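PDB 6IUL: natterin-like protein from Lethenteron camtschaticum, which probably acts as a cytotoxic, pore-forming immune protein that joins a jacalin-like lectin module to an aerolysin-type pore-forming module. Local coordinates for residues Glu25-Leu30 with Leu291-Ser296; Asn144-Ser149 with Ser208-Ser213; Ile151-Tyr156 with Thr278-Ile283; Ser198-Thr203 with Val214-Pro219. All coordinates share one frame; numbering follows the deposited sequence.

Contact 1 of 4, residues Glu25-Leu30 with Leu291-Ser296; sequences ENAATL and LDAPLS
The methyl group of A293 presses against the backbone of E25-A27. The loop between strands 17-22 and 30-37 of the jacalin-like part here meets strand 290-313 of the aerolysin-type part, so the contact is one seam between the two modules. Its tight side is small. A293 CB sits 3.6 Å from E25 O, 3.9 Å from N26 C and 4.1 Å from A27 CB. A27 has a left-handed backbone (phi 54°, psi 31°), and its methyl points toward the strand while the side chains of E25 and N26 point away. P294 adds its ring carbon CD, 3.8 Å from E25 O. The outer side is loose. E25 is exposed, and its side chain comes no closer than 6.2 Å to the 291-296 segment. The exposed P294 lies on this outer side too. The N26 amide bonds elsewhere, through ND2 to D51. N26 OD1 accepts a weak bond from A28 N within the loop. L291 packs on Q24 of the same loop. Only 163 Å² is buried in total. The two modules therefore meet here through methyl and carbonyl packing, without direct polar bonds between the two segments.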
loop_
_atom_site.group_PDB
_atom_site.type_symbol
_atom_site.label_atom_id
_atom_site.label_comp_id
_atom_site.label_asym_id
_atom_site.label_seq_id
_atom_site.Cartn_x
_atom_site.Cartn_y
_atom_site.Cartn_z
ATOM N N GLU A 25 -8.605 -7.657 27.788
ATOM C CA GLU A 25 -7.580 -8.718 27.675
ATOM C C GLU A 25 -7.163 -9.026 26.252
ATOM O O GLU A 25 -5.996 -9.354 26.029
ATOM C CB GLU A 25 -8.049 -10.002 28.332
ATOM C CG GLU A 25 -8.296 -9.793 29.818
ATOM C CD GLU A 25 -8.702 -11.066 30.577
ATOM O OE1 GLU A 25 -8.937 -12.154 29.956
ATOM O OE2 GLU A 25 -8.780 -10.960 31.824
ATOM N N ASN A 26 -8.085 -8.917 25.296
ATOM C CA ASN A 26 -7.750 -9.175 23.896
ATOM C C ASN A 26 -8.011 -7.967 23.016
ATOM O O ASN A 26 -8.125 -8.087 21.799
ATOM C CB ASN A 26 -8.509 -10.405 23.372
ATOM C CG ASN A 26 -10.014 -10.265 23.502
ATOM O OD1 ASN A 26 -10.504 -9.347 24.168
ATOM N ND2 ASN A 26 -10.757 -11.154 22.847
ATOM N N ALA A 27 -8.124 -6.797 23.645
ATOM C CA ALA A 27 -8.389 -5.522 22.946
ATOM C C ALA A 27 -9.618 -5.537 22.040
ATOM O O ALA A 27 -9.664 -4.874 20.999
ATOM C CB ALA A 27 -7.155 -5.101 22.152
ATOM N N ALA A 28 -10.615 -6.322 22.420
ATOM C CA ALA A 28 -11.888 -6.304 21.720
ATOM C C ALA A 28 -12.655 -5.063 22.177
ATOM O O ALA A 28 -12.603 -4.710 23.344
ATOM C CB ALA A 28 -12.687 -7.563 22.011
ATOM N N THR A 29 -13.356 -4.420 21.253
ATOM C CA THR A 29 -13.966 -3.159 21.511
ATOM C C THR A 29 -15.472 -3.168 21.241
ATOM O O THR A 29 -16.033 -4.089 20.699
ATOM C CB THR A 29 -13.307 -2.062 20.647
ATOM O OG1 THR A 29 -13.416 -2.373 19.265
ATOM C CG2 THR A 29 -11.838 -1.914 21.000
ATOM N N LEU A 30 -16.129 -2.106 21.651
ATOM C CA LEU A 30 -17.564 -1.987 21.534
ATOM C C LEU A 30 -17.966 -1.919 20.073
ATOM O O LEU A 30 -17.504 -1.045 19.370
ATOM C CB LEU A 30 -18.043 -0.726 22.265
ATOM C CG LEU A 30 -19.536 -0.423 22.147
ATOM C CD1 LEU A 30 -20.360 -1.507 22.850
ATOM C CD2 LEU A 30 -19.856 0.968 22.707
ATOM N N LEU A 291 -1.278 -1.157 27.498
ATOM C CA LEU A 291 -2.195 -2.286 27.442
ATOM C C LEU A 291 -1.613 -3.347 26.496
ATOM O O LEU A 291 -1.311 -3.056 25.331
ATOM C CB LEU A 291 -3.493 -1.779 26.848
ATOM C CG LEU A 291 -4.753 -2.524 27.171
ATOM C CD1 LEU A 291 -4.932 -2.486 28.687
ATOM C CD2 LEU A 291 -5.916 -1.875 26.449
ATOM N N ASP A 292 -1.475 -4.564 26.987
ATOM C CA ASP A 292 -0.965 -5.673 26.200
ATOM C C ASP A 292 -2.057 -6.673 25.866
ATOM O O ASP A 292 -2.867 -7.020 26.720
ATOM C CB ASP A 292 0.140 -6.376 26.974
ATOM C CG ASP A 292 1.422 -5.534 27.070
ATOM O OD1 ASP A 292 1.478 -4.399 26.529
ATOM O OD2 ASP A 292 2.397 -6.018 27.678
ATOM N N ALA A 293 -2.090 -7.126 24.615
ATOM C CA ALA A 293 -2.982 -8.204 24.224
ATOM C C ALA A 293 -2.219 -9.224 23.360
ATOM O O ALA A 293 -1.693 -8.883 22.311
ATOM C CB ALA A 293 -4.181 -7.666 23.449
ATOM N N PRO A 294 -2.182 -10.486 23.797
ATOM C CA PRO A 294 -1.563 -11.528 22.984
ATOM C C PRO A 294 -2.311 -11.719 21.667
ATOM O O PRO A 294 -3.518 -11.591 21.614
ATOM C CB PRO A 294 -1.646 -12.790 23.873
ATOM C CG PRO A 294 -2.718 -12.487 24.889
ATOM C CD PRO A 294 -2.731 -10.987 25.079
ATOM N N LEU A 295 -1.569 -11.998 20.601
ATOM C CA LEU A 295 -2.133 -12.177 19.262
ATOM C C LEU A 295 -1.680 -13.503 18.705
ATOM O O LEU A 295 -0.565 -13.966 18.950
ATOM C CB LEU A 295 -1.634 -11.078 18.305
ATOM C CG LEU A 295 -2.158 -9.654 18.530
ATOM C CD1 LEU A 295 -1.739 -8.741 17.368
ATOM C CD2 LEU A 295 -3.679 -9.765 18.591
ATOM N N SER A 296 -2.524 -14.035 17.857
ATOM C CA SER A 296 -2.255 -15.275 17.173
ATOM C C SER A 296 -2.869 -15.128 15.793
ATOM O O SER A 296 -3.975 -14.597 15.665
ATOM C CB SER A 296 -2.916 -16.413 17.930
ATOM O OG SER A 296 -2.365 -17.611 17.547
#

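Contact 2 of 4, residues Asn144-Ser149 with Ser208-Ser213; sequences NAIKSS and STFSLS
S149 and F210 meet where strand 135-155 runs beside the start of strand 212-223, a parallel pairing in the mixed sheet of the aerolysin-type part. The strand bends at K147, which with S148 faces T284 in a classic beta bulge. Beyond the bulge, S149 turns toward the other segment. F210 follows helix 206-209 directly. Its CB is 3.7 Å from S149 OG, and its CG is 4.0 Å from the same oxygen. F210 CD1 touches S149 OG and I146 CD1 in different directions, and CE1 reaches I146 CD1 at 3.8 Å. The tip, F210 CZ, meets I283 CD1 of the neighbouring strand. The I146 methyl comes in at the ring edge, near its plane, while T209 CG2 covers the centre of one face. F210 CG stands anti to the carbonyl carbon (F210 chi1 -55°), which carries the ring toward I146. Water 1 joins S149 OG to S211 N, and water 3 meets S211 OG, which also bonds T247 of the second subunit. K193 of that subunit bonds F210 O. The direct bond is S213 N to S149 O, 3.2 Å long and 161° at the hydrogen. Water 2 donates to the same S149 O, at 2.7 Å.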
loop_
_atom_site.group_PDB
_atom_site.type_symbol
_atom_site.label_atom_id
_atom_site.label_comp_id
_atom_site.label_asym_id
_atom_site.label_seq_id
_atom_site.Cartn_x
_atom_site.Cartn_y
_atom_site.Cartn_z
ATOM N N ASN A 144 -7.664 5.223 27.384
ATOM C CA ASN A 144 -7.219 6.615 27.443
ATOM C C ASN A 144 -6.562 7.000 26.115
ATOM O O ASN A 144 -6.283 6.139 25.282
ATOM C CB ASN A 144 -6.271 6.809 28.621
ATOM C CG ASN A 144 -6.998 7.090 29.907
ATOM O OD1 ASN A 144 -7.844 7.969 29.927
ATOM N ND2 ASN A 144 -6.586 6.432 31.019
ATOM N N ALA A 145 -6.335 8.298 25.906
ATOM C CA ALA A 145 -5.824 8.787 24.670
ATOM C C ALA A 145 -4.543 7.994 24.270
ATOM O O ALA A 145 -3.660 7.771 25.111
ATOM C CB ALA A 145 -5.511 10.247 24.749
ATOM N N ILE A 146 -4.495 7.578 23.000
ATOM C CA ILE A 146 -3.514 6.645 22.521
ATOM C C ILE A 146 -2.363 7.351 21.810
ATOM O O ILE A 146 -2.586 8.249 20.984
ATOM C CB ILE A 146 -4.144 5.639 21.560
ATOM C CG1 ILE A 146 -5.099 4.744 22.355
ATOM C CG2 ILE A 146 -3.093 4.797 20.848
ATOM C CD1 ILE A 146 -5.997 3.857 21.478
ATOM N N LYS A 147 -1.138 6.926 22.145
ATOM C CA LYS A 147 0.071 7.391 21.482
ATOM C C LYS A 147 0.453 6.428 20.366
ATOM O O LYS A 147 0.784 6.863 19.278
ATOM C CB LYS A 147 1.226 7.484 22.456
ATOM C CG LYS A 147 2.536 7.884 21.782
ATOM C CD LYS A 147 3.683 8.164 22.740
ATOM C CE LYS A 147 4.933 8.461 21.909
ATOM N NZ LYS A 147 6.152 8.761 22.724
ATOM N N SER A 148 0.456 5.129 20.645
ATOM C CA SER A 148 0.820 4.132 19.607
ATOM C C SER A 148 0.210 2.763 19.835
ATOM O O SER A 148 -0.149 2.404 20.942
ATOM C CB SER A 148 2.344 3.972 19.524
ATOM O OG SER A 148 2.898 3.435 20.758
ATOM N N SER A 149 0.151 1.997 18.766
ATOM C CA SER A 149 -0.386 0.638 18.775
ATOM C C SER A 149 0.515 -0.204 17.919
ATOM O O SER A 149 0.534 -0.061 16.692
ATOM C CB SER A 149 -1.791 0.614 18.185
ATOM O OG SER A 149 -2.665 1.328 19.018
ATOM N N SER A 208 -8.845 -1.705 11.814
ATOM C CA SER A 208 -9.656 -0.496 11.550
ATOM C C SER A 208 -9.765 0.432 12.790
ATOM O O SER A 208 -9.880 1.637 12.641
ATOM C CB SER A 208 -11.032 -0.891 11.026
ATOM O OG SER A 208 -11.651 -1.801 11.894
ATOM N N THR A 209 -9.691 -0.130 13.996
ATOM C CA THR A 209 -9.922 0.661 15.235
ATOM C C THR A 209 -8.651 1.403 15.622
ATOM O O THR A 209 -8.700 2.569 16.029
ATOM C CB THR A 209 -10.358 -0.259 16.387
ATOM O OG1 THR A 209 -11.602 -0.848 16.038
ATOM C CG2 THR A 209 -10.492 0.457 17.708
ATOM N N PHE A 210 -7.506 0.720 15.502
ATOM C CA PHE A 210 -6.226 1.302 15.827
ATOM C C PHE A 210 -5.397 1.582 14.587
ATOM O O PHE A 210 -5.693 1.044 13.528
ATOM C CB PHE A 210 -5.473 0.342 16.765
ATOM C CG PHE A 210 -6.255 -0.030 17.992
ATOM C CD1 PHE A 210 -6.390 0.861 19.060
ATOM C CD2 PHE A 210 -6.865 -1.264 18.087
ATOM C CE1 PHE A 210 -7.153 0.528 20.157
ATOM C CE2 PHE A 210 -7.615 -1.616 19.199
ATOM C CZ PHE A 210 -7.740 -0.722 20.248
ATOM N N SER A 211 -4.351 2.410 14.699
ATOM C CA SER A 211 -3.381 2.490 13.612
ATOM C C SER A 211 -2.207 1.566 13.951
ATOM O O SER A 211 -1.331 1.880 14.755
ATOM C CB SER A 211 -2.933 3.925 13.300
ATOM O OG SER A 211 -2.033 4.372 14.232
ATOM N N LEU A 212 -2.230 0.387 13.363
ATOM C CA LEU A 212 -1.265 -0.678 13.708
ATOM C C LEU A 212 0.045 -0.527 12.931
ATOM O O LEU A 212 0.017 -0.180 11.748
ATOM C CB LEU A 212 -1.853 -2.044 13.355
ATOM C CG LEU A 212 -3.116 -2.437 14.086
ATOM C CD1 LEU A 212 -3.631 -3.737 13.578
ATOM C CD2 LEU A 212 -2.903 -2.520 15.591
ATOM N N SER A 213 1.168 -0.722 13.606
ATOM C CA SER A 213 2.416 -1.043 12.944
ATOM C C SER A 213 2.973 -2.327 13.553
ATOM O O SER A 213 2.611 -2.715 14.671
ATOM C CB SER A 213 3.446 0.098 13.003
ATOM O OG SER A 213 3.684 0.450 14.318
HETATM O O HOH W 1 -3.751 3.418 17.471
HETATM O O HOH W 2 1.585 2.249 15.749
HETATM O O HOH W 3 -0.922 4.077 16.511
#

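Contact 3 of 4, residues Ile151-Tyr156 with Thr278-Ile283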
loop_
_atom_site.group_PDB
_atom_site.type_symbol
_atom_site.label_atom_id
_atom_site.label_comp_id
_atom_site.label_asym_id
_atom_site.label_seq_id
_atom_site.Cartn_x
_atom_site.Cartn_y
_atom_site.Cartn_z
ATOM N N ILE A 151 2.463 -3.971 17.122
ATOM C CA ILE A 151 2.551 -5.409 17.221
ATOM C C ILE A 151 4.050 -5.752 17.246
ATOM O O ILE A 151 4.811 -5.309 16.401
ATOM C CB ILE A 151 1.883 -6.075 16.038
ATOM C CG1 ILE A 151 0.379 -5.840 16.098
ATOM C CG2 ILE A 151 2.195 -7.564 16.039
ATOM C CD1 ILE A 151 -0.366 -6.277 14.864
ATOM N N GLN A 152 4.457 -6.527 18.231
ATOM C CA GLN A 152 5.863 -6.815 18.471
ATOM C C GLN A 152 6.030 -8.236 18.995
ATOM O O GLN A 152 5.065 -8.996 19.035
ATOM C CB GLN A 152 6.462 -5.782 19.429
ATOM C CG GLN A 152 5.940 -5.789 20.839
ATOM C CD GLN A 152 6.104 -4.404 21.499
ATOM O OE1 GLN A 152 5.530 -3.384 21.053
ATOM N NE2 GLN A 152 6.872 -4.365 22.567
ATOM N N ASP A 153 7.261 -8.586 19.382
ATOM C CA ASP A 153 7.632 -9.966 19.766
ATOM C C ASP A 153 7.064 -10.998 18.786
ATOM O O ASP A 153 6.400 -11.957 19.188
ATOM C CB ASP A 153 7.158 -10.306 21.196
ATOM C CG ASP A 153 7.695 -9.333 22.247
ATOM O OD1 ASP A 153 8.804 -8.762 22.090
ATOM O OD2 ASP A 153 7.003 -9.154 23.257
ATOM N N MET A 154 7.314 -10.768 17.499
ATOM C CA MET A 154 6.788 -11.611 16.426
ATOM C C MET A 154 7.521 -12.959 16.398
ATOM O O MET A 154 8.726 -12.998 16.415
ATOM C CB MET A 154 6.927 -10.914 15.063
ATOM C CG MET A 154 6.355 -11.710 13.893
ATOM S SD MET A 154 4.577 -11.954 14.008
ATOM C CE MET A 154 3.959 -10.264 13.930
ATOM N N LYS A 155 6.758 -14.046 16.349
ATOM C CA LYS A 155 7.321 -15.397 16.323
ATOM C C LYS A 155 6.564 -16.243 15.330
ATOM O O LYS A 155 5.362 -16.119 15.202
ATOM C CB LYS A 155 7.254 -16.071 17.705
ATOM C CG LYS A 155 8.227 -15.489 18.689
ATOM C CD LYS A 155 7.897 -15.908 20.118
ATOM C CE LYS A 155 8.975 -15.530 21.117
ATOM N NZ LYS A 155 8.864 -14.125 21.591
ATOM N N TYR A 156 7.297 -17.108 14.628
ATOM C CA TYR A 156 6.754 -18.054 13.681
ATOM C C TYR A 156 7.115 -19.451 14.218
ATOM O O TYR A 156 8.160 -20.018 13.869
ATOM C CB TYR A 156 7.345 -17.817 12.284
ATOM C CG TYR A 156 7.208 -16.400 11.845
ATOM C CD1 TYR A 156 6.076 -15.975 11.173
ATOM C CD2 TYR A 156 8.228 -15.481 12.110
ATOM C CE1 TYR A 156 5.957 -14.651 10.751
ATOM C CE2 TYR A 156 8.110 -14.165 11.722
ATOM C CZ TYR A 156 6.961 -13.749 11.054
ATOM O OH TYR A 156 6.851 -12.430 10.677
ATOM N N THR A 278 2.657 -15.850 16.326
ATOM C CA THR A 278 2.196 -15.332 17.605
ATOM C C THR A 278 2.888 -13.984 17.785
ATOM O O THR A 278 3.968 -13.757 17.204
ATOM C CB THR A 278 2.543 -16.241 18.805
ATOM O OG1 THR A 278 3.954 -16.336 18.918
ATOM C CG2 THR A 278 1.958 -17.656 18.644
ATOM N N ALA A 279 2.261 -13.092 18.552
ATOM C CA ALA A 279 2.810 -11.768 18.756
ATOM C C ALA A 279 2.118 -11.079 19.923
ATOM O O ALA A 279 1.208 -11.613 20.524
ATOM C CB ALA A 279 2.642 -10.913 17.478
ATOM N N LEU A 280 2.561 -9.869 20.232
ATOM C CA LEU A 280 1.966 -9.077 21.288
ATOM C C LEU A 280 1.545 -7.713 20.717
ATOM O O LEU A 280 2.346 -6.992 20.101
ATOM C CB LEU A 280 2.993 -8.930 22.401
ATOM C CG LEU A 280 2.538 -8.109 23.616
ATOM C CD1 LEU A 280 1.390 -8.830 24.331
ATOM C CD2 LEU A 280 3.656 -7.787 24.590
ATOM N N LEU A 281 0.300 -7.354 20.940
ATOM C CA LEU A 281 -0.151 -6.001 20.636
ATOM C C LEU A 281 0.047 -5.138 21.868
ATOM O O LEU A 281 -0.506 -5.422 22.933
ATOM C CB LEU A 281 -1.615 -6.002 20.217
ATOM C CG LEU A 281 -2.249 -4.602 20.095
ATOM C CD1 LEU A 281 -1.588 -3.841 18.987
ATOM C CD2 LEU A 281 -3.722 -4.719 19.807
ATOM N N ARG A 282 0.866 -4.111 21.758
ATOM C CA ARG A 282 1.018 -3.168 22.845
ATOM C C ARG A 282 0.466 -1.805 22.443
ATOM O O ARG A 282 0.961 -1.167 21.508
ATOM C CB ARG A 282 2.473 -3.012 23.245
ATOM C CG ARG A 282 2.689 -1.938 24.297
ATOM C CD ARG A 282 4.022 -2.075 25.000
ATOM N NE ARG A 282 4.023 -3.273 25.838
ATOM C CZ ARG A 282 5.115 -3.942 26.194
ATOM N NH1 ARG A 282 6.323 -3.572 25.788
ATOM N NH2 ARG A 282 5.001 -4.993 26.980
ATOM N N ILE A 283 -0.514 -1.349 23.202
ATOM C CA ILE A 283 -1.085 -0.037 23.027
ATOM C C ILE A 283 -0.535 0.850 24.120
ATOM O O ILE A 283 -0.755 0.602 25.286
ATOM C CB ILE A 283 -2.613 -0.085 23.126
ATOM C CG1 ILE A 283 -3.150 -0.958 21.986
ATOM C CG2 ILE A 283 -3.210 1.329 23.085
ATOM C CD1 ILE A 283 -4.623 -1.289 22.091
#
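An antiparallel strand pair with a beta bulge joins strands 135-155 and 260-285 in the mixed sheet of the aerolysin-type part. I151 and L281 form a non-hydrogen-bonded pair. Q152 with L280 and K155 with T278 are hydrogen-bonded pairs. Q152 N to L280 O and L280 N to Q152 O are each 2.9 Å, and K155 N to T278 O and T278 N to K155 O have the same length. The register slips by one residue between the pairs, and the extra residue bends the chain at D153, whose backbone is left-handed. A279 faces the bulge, with its CB 3.5 Å from Q152 O. The same methyl meets I151 CG2 at 3.7 Å and M154 CE at 3.8 Å. M154 reaches it by folding back: its chain bends at chi2 and chi3 (64° and 63°), which brings the methyl end to A279. On the side of I151 and L281, CG1 of I151 touches CD1 of L281, and L295 of strand 290-313 packs on both residues. The other side mixes L280 with polar groups. D153 and L280 run side by side, with D153 OD2 3.9 Å from L280 CD2. The Q152 amide meets the R282 guanidinium obliquely, planes 74° apart. Q152 NE2 and R282 NH1 are both donors at 3.4 Å, so they touch without a bond. The chemistry implies a division of labour: four backbone bonds set the register on both sides of the bulge, apolar groups pack on the I151 and L281 side, and R282 takes its salt-bridge partner, D292, from the next strand.

Contact 4 of 4, residues Ser198-Thr203 with Val214-Pro219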
loop_
_atom_site.group_PDB
_atom_site.type_symbol
_atom_site.label_atom_id
_atom_site.label_comp_id
_atom_site.label_asym_id
_atom_site.label_seq_id
_atom_site.Cartn_x
_atom_site.Cartn_y
_atom_site.Cartn_z
ATOM N N SER A 198 3.977 -8.860 2.101
ATOM C CA SER A 198 3.880 -9.253 3.504
ATOM C C SER A 198 2.474 -8.957 4.057
ATOM O O SER A 198 1.894 -7.882 3.803
ATOM C CB SER A 198 4.894 -8.483 4.326
ATOM O OG SER A 198 6.195 -9.012 4.199
ATOM N N SER A 199 1.928 -9.904 4.810
ATOM C CA SER A 199 0.593 -9.782 5.389
ATOM C C SER A 199 0.491 -10.548 6.714
ATOM O O SER A 199 0.697 -11.762 6.780
ATOM C CB SER A 199 -0.457 -10.283 4.432
ATOM O OG SER A 199 -1.727 -10.315 5.080
ATOM N N TRP A 200 0.193 -9.831 7.789
ATOM C CA TRP A 200 -0.138 -10.466 9.062
ATOM C C TRP A 200 -1.624 -10.309 9.329
ATOM O O TRP A 200 -2.123 -9.188 9.389
ATOM C CB TRP A 200 0.646 -9.847 10.178
ATOM C CG TRP A 200 2.128 -10.083 10.160
ATOM C CD1 TRP A 200 2.799 -11.131 10.745
ATOM C CD2 TRP A 200 3.133 -9.233 9.595
ATOM N NE1 TRP A 200 4.141 -10.961 10.597
ATOM C CE2 TRP A 200 4.374 -9.822 9.870
ATOM C CE3 TRP A 200 3.096 -8.036 8.871
ATOM C CZ2 TRP A 200 5.581 -9.265 9.448
ATOM C CZ3 TRP A 200 4.273 -7.479 8.443
ATOM C CH2 TRP A 200 5.519 -8.080 8.753
ATOM N N SER A 201 -2.327 -11.425 9.492
ATOM C CA SER A 201 -3.769 -11.414 9.658
ATOM C C SER A 201 -4.132 -10.713 10.989
ATOM O O SER A 201 -3.395 -10.767 11.955
ATOM C CB SER A 201 -4.345 -12.830 9.603
ATOM O OG SER A 201 -3.894 -13.579 10.763
ATOM N N THR A 202 -5.286 -10.072 11.016
ATOM C CA THR A 202 -5.808 -9.487 12.245
ATOM C C THR A 202 -7.271 -9.853 12.413
ATOM O O THR A 202 -7.922 -10.206 11.457
ATOM C CB THR A 202 -5.689 -7.942 12.224
ATOM O OG1 THR A 202 -6.530 -7.421 11.219
ATOM C CG2 THR A 202 -4.272 -7.480 11.905
ATOM N N THR A 203 -7.767 -9.777 13.641
ATOM C CA THR A 203 -9.200 -9.997 13.924
ATOM C C THR A 203 -9.746 -8.905 14.839
ATOM O O THR A 203 -9.020 -8.022 15.285
ATOM C CB THR A 203 -9.416 -11.356 14.623
ATOM O OG1 THR A 203 -8.605 -11.419 15.818
ATOM C CG2 THR A 203 -9.033 -12.511 13.707
ATOM N N VAL A 214 3.827 -2.993 12.784
ATOM C CA VAL A 214 4.475 -4.225 13.202
ATOM C C VAL A 214 5.968 -4.011 13.292
ATOM O O VAL A 214 6.618 -3.640 12.316
ATOM C CB VAL A 214 4.215 -5.329 12.183
ATOM C CG1 VAL A 214 4.802 -6.632 12.685
ATOM C CG2 VAL A 214 2.721 -5.488 11.938
ATOM N N LYS A 215 6.524 -4.201 14.480
ATOM C CA LYS A 215 7.950 -4.088 14.669
ATOM C C LYS A 215 8.497 -5.511 14.644
ATOM O O LYS A 215 8.395 -6.251 15.620
ATOM C CB LYS A 215 8.306 -3.323 15.941
ATOM C CG LYS A 215 9.797 -3.080 16.097
ATOM C CD LYS A 215 10.096 -2.290 17.384
ATOM C CE LYS A 215 10.438 -3.223 18.552
ATOM N NZ LYS A 215 10.290 -2.611 19.891
ATOM N N ALA A 216 9.008 -5.899 13.472
ATOM C CA ALA A 216 9.397 -7.287 13.190
ATOM C C ALA A 216 10.274 -7.373 11.965
ATOM O O ALA A 216 10.371 -6.426 11.187
ATOM C CB ALA A 216 8.165 -8.129 12.949
ATOM N N GLY A 217 10.873 -8.539 11.770
ATOM C CA GLY A 217 11.570 -8.817 10.537
ATOM C C GLY A 217 10.668 -9.559 9.582
ATOM O O GLY A 217 9.673 -10.127 9.980
ATOM N N ILE A 218 11.042 -9.604 8.310
ATOM C CA ILE A 218 10.219 -10.290 7.312
ATOM C C ILE A 218 10.766 -11.697 7.067
ATOM O O ILE A 218 11.980 -11.885 6.922
ATOM C CB ILE A 218 10.173 -9.459 6.006
ATOM C CG1 ILE A 218 9.222 -8.264 6.187
ATOM C CG2 ILE A 218 9.731 -10.303 4.824
ATOM C CD1 ILE A 218 9.217 -7.284 5.035
ATOM N N PRO A 219 9.879 -12.705 7.034
ATOM C CA PRO A 219 10.292 -14.057 6.661
ATOM C C PRO A 219 10.862 -14.096 5.239
ATOM O O PRO A 219 10.267 -13.554 4.291
ATOM C CB PRO A 219 8.997 -14.871 6.753
ATOM C CG PRO A 219 8.180 -14.115 7.739
ATOM C CD PRO A 219 8.490 -12.671 7.501
#
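V214 lies over one face of the W200 indole. V214 CG1 stands 4.1 Å from the centroid of the six-membered ring and 4° off the ring normal, a CH-pi contact. Its other methyl, CG2, meets W200 CE3 at 4.0 Å. At the far end of the indole, W200 CZ2 approaches A216 CB obliquely at 4.5 Å. G217 O comes to the ring edge, near its plane, 4.2 Å from W200 CZ2. A second patch lies further along the strands, where S198 OG touches I218 CD1 at 3.6 Å and also lies against CG1 and CG2. The indole is carried to its place by a W200 chi1 of -68°, with CG anti to the carbonyl carbon. The next shell fixes it. W200 NE1 bonds Y156 OH, the ring of Y277 meets the indole edge-to-face, and the ring of Y299 meets it with its plane inclined. M154 also packs on W200, V214 and A216. S198 OG bonds Y299 OH, so its polar need is met while I218 packs against it. The axes of strands 198-200 and 214-219 are 8.8 Å apart at closest, with directions 118° apart. They are too far apart to pair, and side chains fill the gap between them. The chemistry is that of a buried aromatic cluster: apolar groups pack the indole, while its one N-H is satisfied by a tyrosine hydroxyl.

How the contacts relate
All four contacts reach one mixed sheet. Contact 1 joins the lectin-like part to it, and the other three lie within the aerolysin-type part. Contacts 3 and 4 are closest, with centres 9 Å apart, and share a probable backbone bond from K215 N to I151 O of 2.8 Å. Contact 2 continues into contact 3 along strand 135-155, where I151 N probably bonds S213 O, also at 2.8 Å. Contacts 1 and 3 sit on adjacent strands, their centres 11 Å apart, and L295 N probably bonds A279 O at 2.8 Å. Contact 1 touches contact 2 more lightly, through T29 OG1 and T209 OG1 at 4.0 Å, and A27 O and F210 CE2 at 4.2 Å. Contacts 1 and 4 do not touch.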